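Local coordinates for pheromone cOB1/lipoprotein, YaeC family (Enterococcus faecalis, PDB 4EF1) that probably binds methionine as a membrane-anchored lipoprotein of the NlpA family, and holds selenomethionine in its cleft in this crystal, at residues T39-P44 against S177-D182; N65-V68 against D72-F75; V76-I81 against K219-L224; R116-L121 against G125-K130. All coordinates share one frame; numbering follows the deposited sequence.

Contact 1: residues T39-P44 against S177-D182; sequences TDYVLP and SNFAVD. With MSE (selenomethionine), chain C.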
loop_
_atom_site.group_PDB
_atom_site.type_symbol
_atom_site.label_atom_id
_atom_site.label_comp_id
_atom_site.label_asym_id
_atom_site.label_seq_id
_atom_site.Cartn_x
_atom_site.Cartn_y
_atom_site.Cartn_z
ATOM N N THR A 39 10.597 6.737 -4.057
ATOM C CA THR A 39 9.368 7.514 -4.219
ATOM C C THR A 39 8.344 6.853 -5.158
ATOM O O THR A 39 7.284 7.416 -5.370
ATOM C CB THR A 39 9.742 8.913 -4.771
ATOM O OG1 THR A 39 10.379 8.777 -6.043
ATOM C CG2 THR A 39 10.713 9.630 -3.823
ATOM N N ASP A 40 8.661 5.646 -5.658
ATOM C CA ASP A 40 7.778 4.966 -6.612
ATOM C C ASP A 40 7.592 3.503 -6.258
ATOM O O ASP A 40 8.050 3.039 -5.205
ATOM C CB ASP A 40 8.378 5.088 -8.014
ATOM C CG ASP A 40 9.576 4.202 -8.181
ATOM O OD1 ASP A 40 10.440 4.216 -7.284
ATOM O OD2 ASP A 40 9.600 3.444 -9.139
ATOM N N TYR A 41 6.894 2.760 -7.133
ATOM C CA TYR A 41 6.592 1.367 -6.876
ATOM C C TYR A 41 7.300 0.392 -7.827
ATOM O O TYR A 41 7.068 -0.802 -7.745
ATOM C CB TYR A 41 5.055 1.107 -6.917
ATOM C CG TYR A 41 4.148 1.676 -5.827
ATOM C CD1 TYR A 41 4.651 2.226 -4.653
ATOM C CD2 TYR A 41 2.744 1.630 -5.984
ATOM C CE1 TYR A 41 3.806 2.718 -3.676
ATOM C CE2 TYR A 41 1.916 2.114 -5.003
ATOM C CZ TYR A 41 2.447 2.665 -3.862
ATOM O OH TYR A 41 1.625 3.146 -2.868
ATOM N N VAL A 42 8.213 0.892 -8.661
ATOM C CA VAL A 42 8.965 0.106 -9.605
ATOM C C VAL A 42 10.402 -0.071 -9.111
ATOM O O VAL A 42 10.858 -1.192 -8.954
ATOM C CB VAL A 42 8.915 0.756 -11.014
ATOM C CG1 VAL A 42 9.845 0.057 -11.986
ATOM C CG2 VAL A 42 7.457 0.758 -11.545
ATOM N N LEU A 43 11.083 1.037 -8.827
ATOM C CA LEU A 43 12.503 1.024 -8.478
ATOM C C LEU A 43 12.907 0.159 -7.268
ATOM O O LEU A 43 13.968 -0.460 -7.327
ATOM C CB LEU A 43 13.085 2.439 -8.363
ATOM C CG LEU A 43 13.238 3.234 -9.697
ATOM C CD1 LEU A 43 13.849 4.605 -9.392
ATOM C CD2 LEU A 43 14.102 2.535 -10.761
ATOM N N PRO A 44 12.082 0.092 -6.219
ATOM C CA PRO A 44 12.411 -0.822 -5.092
ATOM C C PRO A 44 12.509 -2.298 -5.469
ATOM O O PRO A 44 13.325 -3.037 -4.879
ATOM C CB PRO A 44 11.294 -0.597 -4.084
ATOM C CG PRO A 44 10.549 0.601 -4.539
ATOM C CD PRO A 44 10.827 0.847 -5.967
ATOM N N SER A 177 -2.226 5.088 1.020
ATOM C CA SER A 177 -2.000 5.795 2.302
ATOM C C SER A 177 -0.583 6.257 2.544
ATOM O O SER A 177 -0.400 7.289 3.174
ATOM C CB SER A 177 -2.494 4.974 3.474
ATOM O OG SER A 177 -3.875 4.741 3.354
ATOM N N ASN A 178 0.404 5.522 2.026
ATOM C CA ASN A 178 1.808 5.931 2.171
ATOM C C ASN A 178 2.021 7.321 1.588
ATOM O O ASN A 178 2.610 8.198 2.227
ATOM C CB ASN A 178 2.791 4.876 1.604
ATOM C CG ASN A 178 2.818 4.804 0.110
ATOM O OD1 ASN A 178 1.944 4.202 -0.500
ATOM N ND2 ASN A 178 3.836 5.446 -0.505
ATOM N N PHE A 179 1.442 7.550 0.415
ATOM C CA PHE A 179 1.523 8.863 -0.230
ATOM C C PHE A 179 0.636 9.909 0.476
ATOM O O PHE A 179 1.056 11.065 0.672
ATOM C CB PHE A 179 1.173 8.763 -1.718
ATOM C CG PHE A 179 2.099 7.909 -2.512
ATOM C CD1 PHE A 179 3.450 8.176 -2.550
ATOM C CD2 PHE A 179 1.612 6.845 -3.268
ATOM C CE1 PHE A 179 4.305 7.373 -3.301
ATOM C CE2 PHE A 179 2.457 6.059 -4.012
ATOM C CZ PHE A 179 3.796 6.321 -4.036
ATOM N N ALA A 180 -0.571 9.511 0.860
ATOM C CA ALA A 180 -1.525 10.416 1.492
ATOM C C ALA A 180 -0.980 10.932 2.813
ATOM O O ALA A 180 -0.953 12.152 3.072
ATOM C CB ALA A 180 -2.881 9.726 1.690
ATOM N N VAL A 181 -0.500 9.998 3.639
ATOM C CA VAL A 181 0.082 10.353 4.947
ATOM C C VAL A 181 1.299 11.255 4.812
ATOM O O VAL A 181 1.413 12.234 5.517
ATOM C CB VAL A 181 0.377 9.101 5.779
ATOM C CG1 VAL A 181 1.236 9.451 6.999
ATOM C CG2 VAL A 181 -0.985 8.508 6.211
ATOM N N ASP A 182 2.156 10.968 3.852
ATOM C CA ASP A 182 3.336 11.809 3.635
ATOM C C ASP A 182 2.959 13.266 3.250
ATOM O O ASP A 182 3.665 14.195 3.599
ATOM C CB ASP A 182 4.256 11.166 2.590
ATOM C CG ASP A 182 5.694 11.670 2.660
ATOM O OD1 ASP A 182 6.083 12.387 3.600
ATOM O OD2 ASP A 182 6.444 11.320 1.758
HETATM N N MSE C 301 1.696 1.166 0.773
HETATM C CA MSE C 301 0.774 0.812 -0.379
HETATM C C MSE C 301 -0.598 0.317 0.087
HETATM O O MSE C 301 -0.674 -0.492 1.025
HETATM O OXT MSE C 301 -1.643 0.663 -0.528
HETATM C CB MSE C 301 1.414 -0.194 -1.336
HETATM C CG MSE C 301 0.621 -0.477 -2.618
HETATM SE SE MSE C 301 1.389 -1.953 -3.583
HETATM C CE MSE C 301 3.099 -1.124 -4.177
#
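Tyr41 and Asn178 meet at the bound selenomethionine, in the cleft of this two-lobed binding protein. The phenol OH of Tyr41 donates to Asn178 OD1 at 2.6 Å, reaching a lone pair in the carbonyl plane with a C=O...donor angle of 138°. Tyr41 CG lies beside the backbone N, opposite the carbonyl carbon (chi1 -69°), which carries the phenol across to Asn178. The same OD1 takes a weak bond from the ligand's N at 3.3 Å, so one amide oxygen serves both protein and ligand. Over the centre of one face of the Tyr41 ring sits the ligand's terminal methyl, with CE 3.3 Å from Tyr41 CD2, a CH-pi approach that suits the apolar methyl of the selenoether.

Phe179 comes obliquely to the phenol, its CE2 lying 3.2 Å from Tyr41 OH. The two planes are 28° apart but slid, and barely overlap. One face of the Phe179 ring carries Asn178 ND2 over its centre.

Farther out, Asp40 shapes the loop: its OD2 accepts from Val42 N and Leu43 N in an Asx turn that leads into helix 43-50. Tyrosine therefore offers the pocket two chemistries at once, an aromatic face for the ligand's methyl and a hydroxyl that fixes the asparagine facing its amino group.

Contact 2: residues N65-V68 against D72-F75; sequences NEAV and DYDF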
loop_
_atom_site.group_PDB
_atom_site.type_symbol
_atom_site.label_atom_id
_atom_site.label_comp_id
_atom_site.label_asym_id
_atom_site.label_seq_id
_atom_site.Cartn_x
_atom_site.Cartn_y
_atom_site.Cartn_z
ATOM N N ASN A 65 2.795 -10.167 -6.524
ATOM C CA ASN A 65 2.546 -11.270 -7.504
ATOM C C ASN A 65 2.503 -10.751 -8.946
ATOM O O ASN A 65 3.036 -11.391 -9.887
ATOM C CB ASN A 65 1.242 -12.016 -7.192
ATOM C CG ASN A 65 1.295 -12.832 -5.893
ATOM O OD1 ASN A 65 2.355 -13.087 -5.330
ATOM N ND2 ASN A 65 0.124 -13.202 -5.394
ATOM N N GLU A 66 1.851 -9.613 -9.138
ATOM C CA GLU A 66 1.829 -9.002 -10.481
ATOM C C GLU A 66 3.248 -8.636 -10.961
ATOM O O GLU A 66 3.584 -8.888 -12.103
ATOM C CB GLU A 66 0.963 -7.775 -10.488
ATOM C CG GLU A 66 1.017 -7.133 -11.849
ATOM C CD GLU A 66 0.201 -5.925 -11.906
ATOM O OE1 GLU A 66 0.665 -4.906 -11.327
ATOM O OE2 GLU A 66 -0.863 -5.996 -12.539
ATOM N N ALA A 67 4.039 -8.018 -10.073
ATOM C CA ALA A 67 5.393 -7.614 -10.366
ATOM C C ALA A 67 6.285 -8.824 -10.694
ATOM O O ALA A 67 7.098 -8.755 -11.617
ATOM C CB ALA A 67 5.982 -6.781 -9.203
ATOM N N VAL A 68 6.091 -9.937 -9.976
ATOM C CA VAL A 68 6.861 -11.152 -10.174
ATOM C C VAL A 68 6.530 -11.757 -11.522
ATOM O O VAL A 68 7.428 -12.107 -12.287
ATOM C CB VAL A 68 6.668 -12.166 -9.025
ATOM C CG1 VAL A 68 7.250 -13.546 -9.386
ATOM C CG2 VAL A 68 7.302 -11.653 -7.741
ATOM N N ASP A 72 9.490 -11.425 -14.188
ATOM C CA ASP A 72 10.255 -12.650 -13.887
ATOM C C ASP A 72 11.175 -12.472 -12.684
ATOM O O ASP A 72 12.281 -13.023 -12.654
ATOM C CB ASP A 72 11.066 -13.156 -15.099
ATOM C CG ASP A 72 10.197 -13.571 -16.257
ATOM O OD1 ASP A 72 8.972 -13.412 -16.167
ATOM O OD2 ASP A 72 10.744 -14.060 -17.264
ATOM N N TYR A 73 10.736 -11.695 -11.697
ATOM C CA TYR A 73 11.562 -11.503 -10.508
ATOM C C TYR A 73 11.562 -12.773 -9.670
ATOM O O TYR A 73 10.502 -13.287 -9.367
ATOM C CB TYR A 73 11.026 -10.383 -9.629
ATOM C CG TYR A 73 11.113 -8.987 -10.150
ATOM C CD1 TYR A 73 12.261 -8.512 -10.775
ATOM C CD2 TYR A 73 10.070 -8.099 -9.929
ATOM C CE1 TYR A 73 12.344 -7.211 -11.218
ATOM C CE2 TYR A 73 10.146 -6.794 -10.356
ATOM C CZ TYR A 73 11.296 -6.358 -10.978
ATOM O OH TYR A 73 11.325 -5.086 -11.399
ATOM N N ASP A 74 12.743 -13.229 -9.259
ATOM C CA ASP A 74 12.891 -14.432 -8.435
ATOM C C ASP A 74 12.967 -13.984 -6.959
ATOM O O ASP A 74 14.028 -13.997 -6.334
ATOM C CB ASP A 74 14.131 -15.200 -8.916
ATOM C CG ASP A 74 14.333 -16.529 -8.211
ATOM O OD1 ASP A 74 13.338 -17.116 -7.738
ATOM O OD2 ASP A 74 15.514 -16.982 -8.147
ATOM N N PHE A 75 11.817 -13.565 -6.420
ATOM C CA PHE A 75 11.688 -13.064 -5.059
ATOM C C PHE A 75 10.774 -13.941 -4.207
ATOM O O PHE A 75 10.054 -14.793 -4.718
ATOM C CB PHE A 75 11.024 -11.687 -5.051
ATOM C CG PHE A 75 11.742 -10.602 -5.806
ATOM C CD1 PHE A 75 13.103 -10.673 -6.152
ATOM C CD2 PHE A 75 11.051 -9.428 -6.084
ATOM C CE1 PHE A 75 13.723 -9.619 -6.821
ATOM C CE2 PHE A 75 11.668 -8.386 -6.774
ATOM C CZ PHE A 75 13.003 -8.473 -7.125
#
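Val68 and Tyr73 meet where helix 61-71 ends and the chain turns toward strand 75-83. The helix links two strands of the six-stranded mixed sheet, 55-60 before it and 75-83 after it, with strand 203-208 lying between them in the sheet. At the turn Asp72 takes positive phi (55°), the left-handed conformation common at helix ends and well tolerated by aspartate.

The close-packed part lies around the last turn of the helix. Val68 O draws two backbone donors, Asp72 N at 2.9 Å and Tyr73 N at 3.4 Å, but both bonds are weak and well off straight. Beside them Val68 CG1, set anti to its own nitrogen (chi1 168°), comes within 3.3 Å of Tyr73 O. Val68 CG2 makes a looser apolar touch, 4.4 Å from Tyr73 CB. The Tyr73 ring meets Ala67 obliquely, with CD2 3.5 Å from Ala67 O, an oxygen that also accepts from Asn71 ND2. A small alanine lets the ring lie close to the helix backbone, and Asn45 and Glu49 of helix 43-50 border the tyrosine as well.

Toward solvent the contact slackens. Asp72 and Asp74 are exposed and send their beta carbons away from the helix, a natural place for carboxylates. On the inner side, Tyr73 CB lies over the centre of the Phe75 ring, 3.5 Å above its plane.

Contact 3: residues V76-I81 against K219-L224; sequences VNAGAI and KLVKVL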
loop_
_atom_site.group_PDB
_atom_site.type_symbol
_atom_site.label_atom_id
_atom_site.label_comp_id
_atom_site.label_asym_id
_atom_site.label_seq_id
_atom_site.Cartn_x
_atom_site.Cartn_y
_atom_site.Cartn_z
ATOM N N VAL A 76 10.802 -13.700 -2.901
ATOM C CA VAL A 76 9.914 -14.360 -1.945
ATOM C C VAL A 76 9.377 -13.337 -0.917
ATOM O O VAL A 76 9.935 -12.303 -0.663
ATOM C CB VAL A 76 10.574 -15.580 -1.208
ATOM C CG1 VAL A 76 10.873 -16.710 -2.150
ATOM C CG2 VAL A 76 11.836 -15.160 -0.457
ATOM N N ASN A 77 8.222 -13.656 -0.376
ATOM C CA ASN A 77 7.584 -12.888 0.674
ATOM C C ASN A 77 8.117 -13.327 2.030
ATOM O O ASN A 77 7.819 -14.441 2.487
ATOM C CB ASN A 77 6.079 -13.131 0.569
ATOM C CG ASN A 77 5.285 -12.476 1.649
ATOM O OD1 ASN A 77 5.797 -11.734 2.522
ATOM N ND2 ASN A 77 3.984 -12.718 1.578
ATOM N N ALA A 78 8.859 -12.435 2.688
ATOM C CA ALA A 78 9.401 -12.711 4.029
ATOM C C ALA A 78 8.415 -12.467 5.187
ATOM O O ALA A 78 8.735 -12.775 6.338
ATOM C CB ALA A 78 10.660 -11.902 4.257
ATOM N N GLY A 79 7.277 -11.835 4.929
ATOM C CA GLY A 79 6.234 -11.708 5.950
ATOM C C GLY A 79 5.523 -10.368 5.895
ATOM O O GLY A 79 6.127 -9.353 5.625
ATOM N N ALA A 80 4.219 -10.387 6.172
ATOM C CA ALA A 80 3.406 -9.168 6.229
ATOM C C ALA A 80 3.719 -8.425 7.530
ATOM O O ALA A 80 3.823 -9.047 8.614
ATOM C CB ALA A 80 1.940 -9.514 6.203
ATOM N N ILE A 81 3.755 -7.111 7.434
ATOM C CA ILE A 81 4.051 -6.241 8.575
ATOM C C ILE A 81 2.887 -5.320 8.973
ATOM O O ILE A 81 2.601 -5.146 10.147
ATOM C CB ILE A 81 5.269 -5.406 8.292
ATOM C CG1 ILE A 81 6.456 -6.258 7.883
ATOM C CG2 ILE A 81 5.625 -4.546 9.511
ATOM C CD1 ILE A 81 6.898 -7.345 8.844
ATOM N N LYS A 219 15.030 -11.714 11.848
ATOM C CA LYS A 219 15.169 -10.852 13.044
ATOM C C LYS A 219 14.400 -9.548 12.843
ATOM O O LYS A 219 13.702 -9.085 13.748
ATOM C CB LYS A 219 16.657 -10.554 13.331
ATOM C CG LYS A 219 17.400 -11.672 14.053
ATOM C CD LYS A 219 18.884 -11.369 14.121
ATOM C CE LYS A 219 19.625 -12.528 14.707
ATOM N NZ LYS A 219 21.032 -12.088 14.889
ATOM N N LEU A 220 14.541 -8.979 11.645
ATOM C CA LEU A 220 13.833 -7.765 11.256
ATOM C C LEU A 220 12.353 -7.937 11.288
ATOM O O LEU A 220 11.669 -7.123 11.858
ATOM C CB LEU A 220 14.232 -7.283 9.859
ATOM C CG LEU A 220 13.498 -6.049 9.294
ATOM C CD1 LEU A 220 13.646 -4.810 10.172
ATOM C CD2 LEU A 220 14.079 -5.823 7.921
ATOM N N VAL A 221 11.849 -8.994 10.663
ATOM C CA VAL A 221 10.405 -9.251 10.684
ATOM C C VAL A 221 9.860 -9.386 12.101
ATOM O O VAL A 221 8.788 -8.886 12.386
ATOM C CB VAL A 221 10.012 -10.492 9.809
ATOM C CG1 VAL A 221 8.519 -10.824 9.954
ATOM C CG2 VAL A 221 10.363 -10.228 8.357
ATOM N N LYS A 222 10.586 -10.093 12.975
ATOM C CA LYS A 222 10.131 -10.320 14.328
ATOM C C LYS A 222 10.094 -8.982 15.082
ATOM O O LYS A 222 9.137 -8.733 15.808
ATOM C CB LYS A 222 11.013 -11.308 15.095
ATOM C CG LYS A 222 10.480 -11.643 16.506
ATOM C CD LYS A 222 11.417 -12.585 17.236
ATOM C CE LYS A 222 10.916 -13.005 18.589
ATOM N NZ LYS A 222 11.793 -14.003 19.251
ATOM N N VAL A 223 11.129 -8.148 14.892
ATOM C CA VAL A 223 11.215 -6.838 15.616
ATOM C C VAL A 223 10.092 -5.940 15.116
ATOM O O VAL A 223 9.345 -5.343 15.927
ATOM C CB VAL A 223 12.596 -6.185 15.452
ATOM C CG1 VAL A 223 12.541 -4.718 15.852
ATOM C CG2 VAL A 223 13.645 -6.955 16.224
ATOM N N LEU A 224 9.865 -5.932 13.806
ATOM C CA LEU A 224 8.770 -5.163 13.219
ATOM C C LEU A 224 7.359 -5.572 13.691
ATOM O O LEU A 224 6.462 -4.722 13.747
ATOM C CB LEU A 224 8.836 -5.188 11.697
ATOM C CG LEU A 224 9.934 -4.407 11.021
ATOM C CD1 LEU A 224 9.923 -4.751 9.540
ATOM C CD2 LEU A 224 9.779 -2.897 11.300
HETATM O O HOH W 1 3.918 -4.893 12.843
#
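Ile81 carries most of the apolar contact between strand 75-83 and helix 215-225, touching two residues one helical turn apart. Its CG2 rests 3.9 Å from Leu224 CB, while CD1, on the other branch, reaches 4.0 Å from Val221 CG1. The isoleucine crosses Leu224 at about a right angle, and its CG1 and CD1 also touch Leu224 CD1. With CG1 beside the backbone N (chi1 -54°), Ile81 spreads both branches toward the helix, which explains how one beta-branched residue engages two neighbours.

Val221 divides its methyls in turn. CG1 meets Ile81, whereas CG2 lies 3.6 Å from Ala78 O and farther from the alanine's methyl. Ala78 and Gly79 keep the strand slim here: glycine has no beta carbon to obstruct Val221 CG1, and it readily adopts the positive phi found here.

These residues form one layer boundary of an alpha/beta domain, in which a helix covers the six-stranded mixed sheet. The short helix and strand axes run almost parallel, 15° apart, with a closest approach of 8.9 Å. Leu220 continues the cover onto Leu6 and Val8 of strand 4-10, and Val223 and Leu224 turn to helix 12-28.

Among the polar links, a water bridges the backbones at one end, donating to Ile81 O at 3.0 Å and to Leu224 O at 2.7 Å. Ala80 O also takes a hydrogen bond from Arg225 NH2 of the same helix. Internal to the strand is an Asx turn, in which Asn77 OD1 accepts from Gly79 N, the donor standing 37° above the carbonyl plane.

Contact 4: residues R116-L121 against G125-K130; sequences RVLTIL and GLITLK. With MSE (selenomethionine), chain C.
Leu121 O receives Leu126 N at 2.9 Å, with an N-H...O angle of 154°. This bond belongs to a Schellman motif that ends helix 114-123: Gly125 takes positive phi, which glycine accepts easily, and the chain swings back over the last turn. It then enters strand 127-129, which pairs with strand 143-146 in a small antiparallel sheet.

Leucines and an isoleucine, with no polar side-chain groups to satisfy, fill the angle between helix and strand. Ile127 is the wedge. Its CG1 lies 3.7 Å from Leu121 CB, and its CD1 reaches farther along the helix to 3.5 Å from Leu118 CD2 and 3.4 Å from Leu118 O. CG1 stands between the backbone N and the carbonyl carbon (chi1 68°), a less common setting that aims the long branch at the helix. Leu118 and Ile127 cross at about a right angle. Leu118 CD1 adds a looser touch to Leu129 CD2 at 4.3 Å, while Leu121 CD2 meets Leu126 CD1 across an oblique approach. Thr128, between the two inward residues, points away and bonds through OG1 to Lys145 N.

Val117, Ile120 and Leu121 also pack on Leu88 of strand 87-89, and the first two on Leu174 of strand 172-175, so the helix is sandwiched between the five-stranded sheet that holds those strands and the small one. At its other end the helix serves the ligand. Arg116, salt-bridged to Glu195 and Asp113, bends at its third torsion, and NH1 gives the selenomethionine carboxylate oxygen OXT a hydrogen bond of 2.9 Å.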
loop_
_atom_site.group_PDB
_atom_site.type_symbol
_atom_site.label_atom_id
_atom_site.label_comp_id
_atom_site.label_asym_id
_atom_site.label_seq_id
_atom_site.Cartn_x
_atom_site.Cartn_y
_atom_site.Cartn_z
ATOM N N ARG A 116 -9.915 -2.563 -4.735
ATOM C CA ARG A 116 -10.079 -1.793 -3.516
ATOM C C ARG A 116 -11.057 -0.617 -3.693
ATOM O O ARG A 116 -11.887 -0.390 -2.837
ATOM C CB ARG A 116 -8.723 -1.306 -3.038
ATOM C CG ARG A 116 -7.663 -2.402 -2.864
ATOM C CD ARG A 116 -6.316 -1.922 -2.404
ATOM N NE ARG A 116 -6.212 -1.651 -0.963
ATOM C CZ ARG A 116 -5.122 -1.169 -0.381
ATOM N NH1 ARG A 116 -4.001 -0.981 -1.089
ATOM N NH2 ARG A 116 -5.115 -0.959 0.920
ATOM N N VAL A 117 -10.944 0.139 -4.781
ATOM C CA VAL A 117 -11.922 1.192 -5.070
ATOM C C VAL A 117 -13.284 0.552 -5.367
ATOM O O VAL A 117 -14.323 1.074 -4.945
ATOM C CB VAL A 117 -11.486 2.141 -6.213
ATOM C CG1 VAL A 117 -11.644 1.442 -7.569
ATOM C CG2 VAL A 117 -12.304 3.445 -6.162
ATOM N N LEU A 118 -13.280 -0.599 -6.068
ATOM C CA LEU A 118 -14.510 -1.323 -6.345
ATOM C C LEU A 118 -15.203 -1.795 -5.030
ATOM O O LEU A 118 -16.424 -1.651 -4.926
ATOM C CB LEU A 118 -14.257 -2.503 -7.305
ATOM C CG LEU A 118 -13.864 -2.152 -8.753
ATOM C CD1 LEU A 118 -13.672 -3.392 -9.606
ATOM C CD2 LEU A 118 -14.913 -1.275 -9.404
ATOM N N THR A 119 -14.430 -2.320 -4.046
ATOM C CA THR A 119 -15.004 -2.744 -2.759
ATOM C C THR A 119 -15.515 -1.512 -1.985
ATOM O O THR A 119 -16.543 -1.575 -1.313
ATOM C CB THR A 119 -14.035 -3.514 -1.812
ATOM O OG1 THR A 119 -13.024 -2.642 -1.276
ATOM C CG2 THR A 119 -13.414 -4.746 -2.488
ATOM N N ILE A 120 -14.802 -0.400 -2.070
ATOM C CA ILE A 120 -15.267 0.828 -1.376
ATOM C C ILE A 120 -16.663 1.250 -1.951
ATOM O O ILE A 120 -17.603 1.447 -1.215
ATOM C CB ILE A 120 -14.245 1.968 -1.460
ATOM C CG1 ILE A 120 -13.023 1.667 -0.585
ATOM C CG2 ILE A 120 -14.899 3.331 -1.111
ATOM C CD1 ILE A 120 -11.835 2.553 -0.882
ATOM N N LEU A 121 -16.765 1.328 -3.281
ATOM C CA LEU A 121 -17.994 1.745 -3.930
ATOM C C LEU A 121 -19.156 0.713 -3.696
ATOM O O LEU A 121 -20.312 1.118 -3.503
ATOM C CB LEU A 121 -17.763 2.024 -5.425
ATOM C CG LEU A 121 -16.801 3.195 -5.688
ATOM C CD1 LEU A 121 -16.388 3.226 -7.147
ATOM C CD2 LEU A 121 -17.349 4.540 -5.178
ATOM N N GLY A 125 -22.797 1.024 -1.528
ATOM C CA GLY A 125 -24.033 0.745 -2.226
ATOM C C GLY A 125 -24.156 1.403 -3.590
ATOM O O GLY A 125 -25.246 1.420 -4.156
ATOM N N LEU A 126 -23.046 1.876 -4.151
ATOM C CA LEU A 126 -23.049 2.581 -5.490
ATOM C C LEU A 126 -22.787 1.680 -6.677
ATOM O O LEU A 126 -23.139 2.041 -7.781
ATOM C CB LEU A 126 -22.022 3.697 -5.518
ATOM C CG LEU A 126 -22.325 4.853 -4.534
ATOM C CD1 LEU A 126 -21.193 5.856 -4.579
ATOM C CD2 LEU A 126 -23.680 5.469 -4.894
ATOM N N ILE A 127 -22.118 0.554 -6.464
ATOM C CA ILE A 127 -21.925 -0.428 -7.527
ATOM C C ILE A 127 -22.100 -1.869 -7.024
ATOM O O ILE A 127 -22.012 -2.139 -5.837
ATOM C CB ILE A 127 -20.527 -0.348 -8.196
ATOM C CG1 ILE A 127 -19.402 -0.784 -7.231
ATOM C CG2 ILE A 127 -20.282 1.019 -8.900
ATOM C CD1 ILE A 127 -18.043 -0.992 -7.863
ATOM N N THR A 128 -22.364 -2.778 -7.958
ATOM C CA THR A 128 -22.272 -4.213 -7.702
ATOM C C THR A 128 -21.359 -4.808 -8.793
ATOM O O THR A 128 -21.172 -4.185 -9.838
ATOM C CB THR A 128 -23.637 -4.887 -7.716
ATOM O OG1 THR A 128 -24.173 -4.881 -9.042
ATOM C CG2 THR A 128 -24.572 -4.206 -6.727
ATOM N N LEU A 129 -20.778 -5.975 -8.533
ATOM C CA LEU A 129 -19.944 -6.683 -9.524
ATOM C C LEU A 129 -20.776 -7.794 -10.124
ATOM O O LEU A 129 -21.717 -8.276 -9.485
ATOM C CB LEU A 129 -18.660 -7.213 -8.869
ATOM C CG LEU A 129 -17.822 -6.118 -8.221
ATOM C CD1 LEU A 129 -16.463 -6.595 -7.687
ATOM C CD2 LEU A 129 -17.619 -4.967 -9.197
ATOM N N LYS A 130 -20.479 -8.173 -11.368
ATOM C CA LYS A 130 -21.261 -9.211 -12.066
ATOM C C LYS A 130 -21.212 -10.539 -11.322
ATOM O O LYS A 130 -20.228 -10.824 -10.643
ATOM C CB LYS A 130 -20.751 -9.448 -13.500
ATOM C CG LYS A 130 -21.063 -8.355 -14.498
ATOM C CD LYS A 130 -20.318 -8.559 -15.811
ATOM C CE LYS A 130 -20.348 -7.310 -16.665
ATOM N NZ LYS A 130 -19.367 -7.395 -17.778
HETATM N N MSE C 301 1.696 1.166 0.773
HETATM C CA MSE C 301 0.774 0.812 -0.379
HETATM C C MSE C 301 -0.598 0.317 0.087
HETATM O O MSE C 301 -0.674 -0.492 1.025
HETATM O OXT MSE C 301 -1.643 0.663 -0.528
HETATM C CB MSE C 301 1.414 -0.194 -1.336
HETATM C CG MSE C 301 0.621 -0.477 -2.618
HETATM SE SE MSE C 301 1.389 -1.953 -3.583
HETATM C CE MSE C 301 3.099 -1.124 -4.177
#

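Contacts 1 and 4 share the ligand: they lie about 25 Å apart between centres, yet both reach the selenomethionine, one at its amino and methyl ends and the other at its carboxylate. Contacts 3 and 4 are buried, whereas contacts 1 and 2 are partly buried. The apolar interface of contact 3 belongs to the layers of the six-stranded domain, with a water among its polar links. Contact 4 matches it in burying leucine and isoleucine, on the far side of the chain's centre. Contact 2, with exposed Asp72 at its edge, adjoins contact 3 in sequence, since its loop leads into strand 75-83; weak backbone bonds and exposed aspartates mark it as a turn.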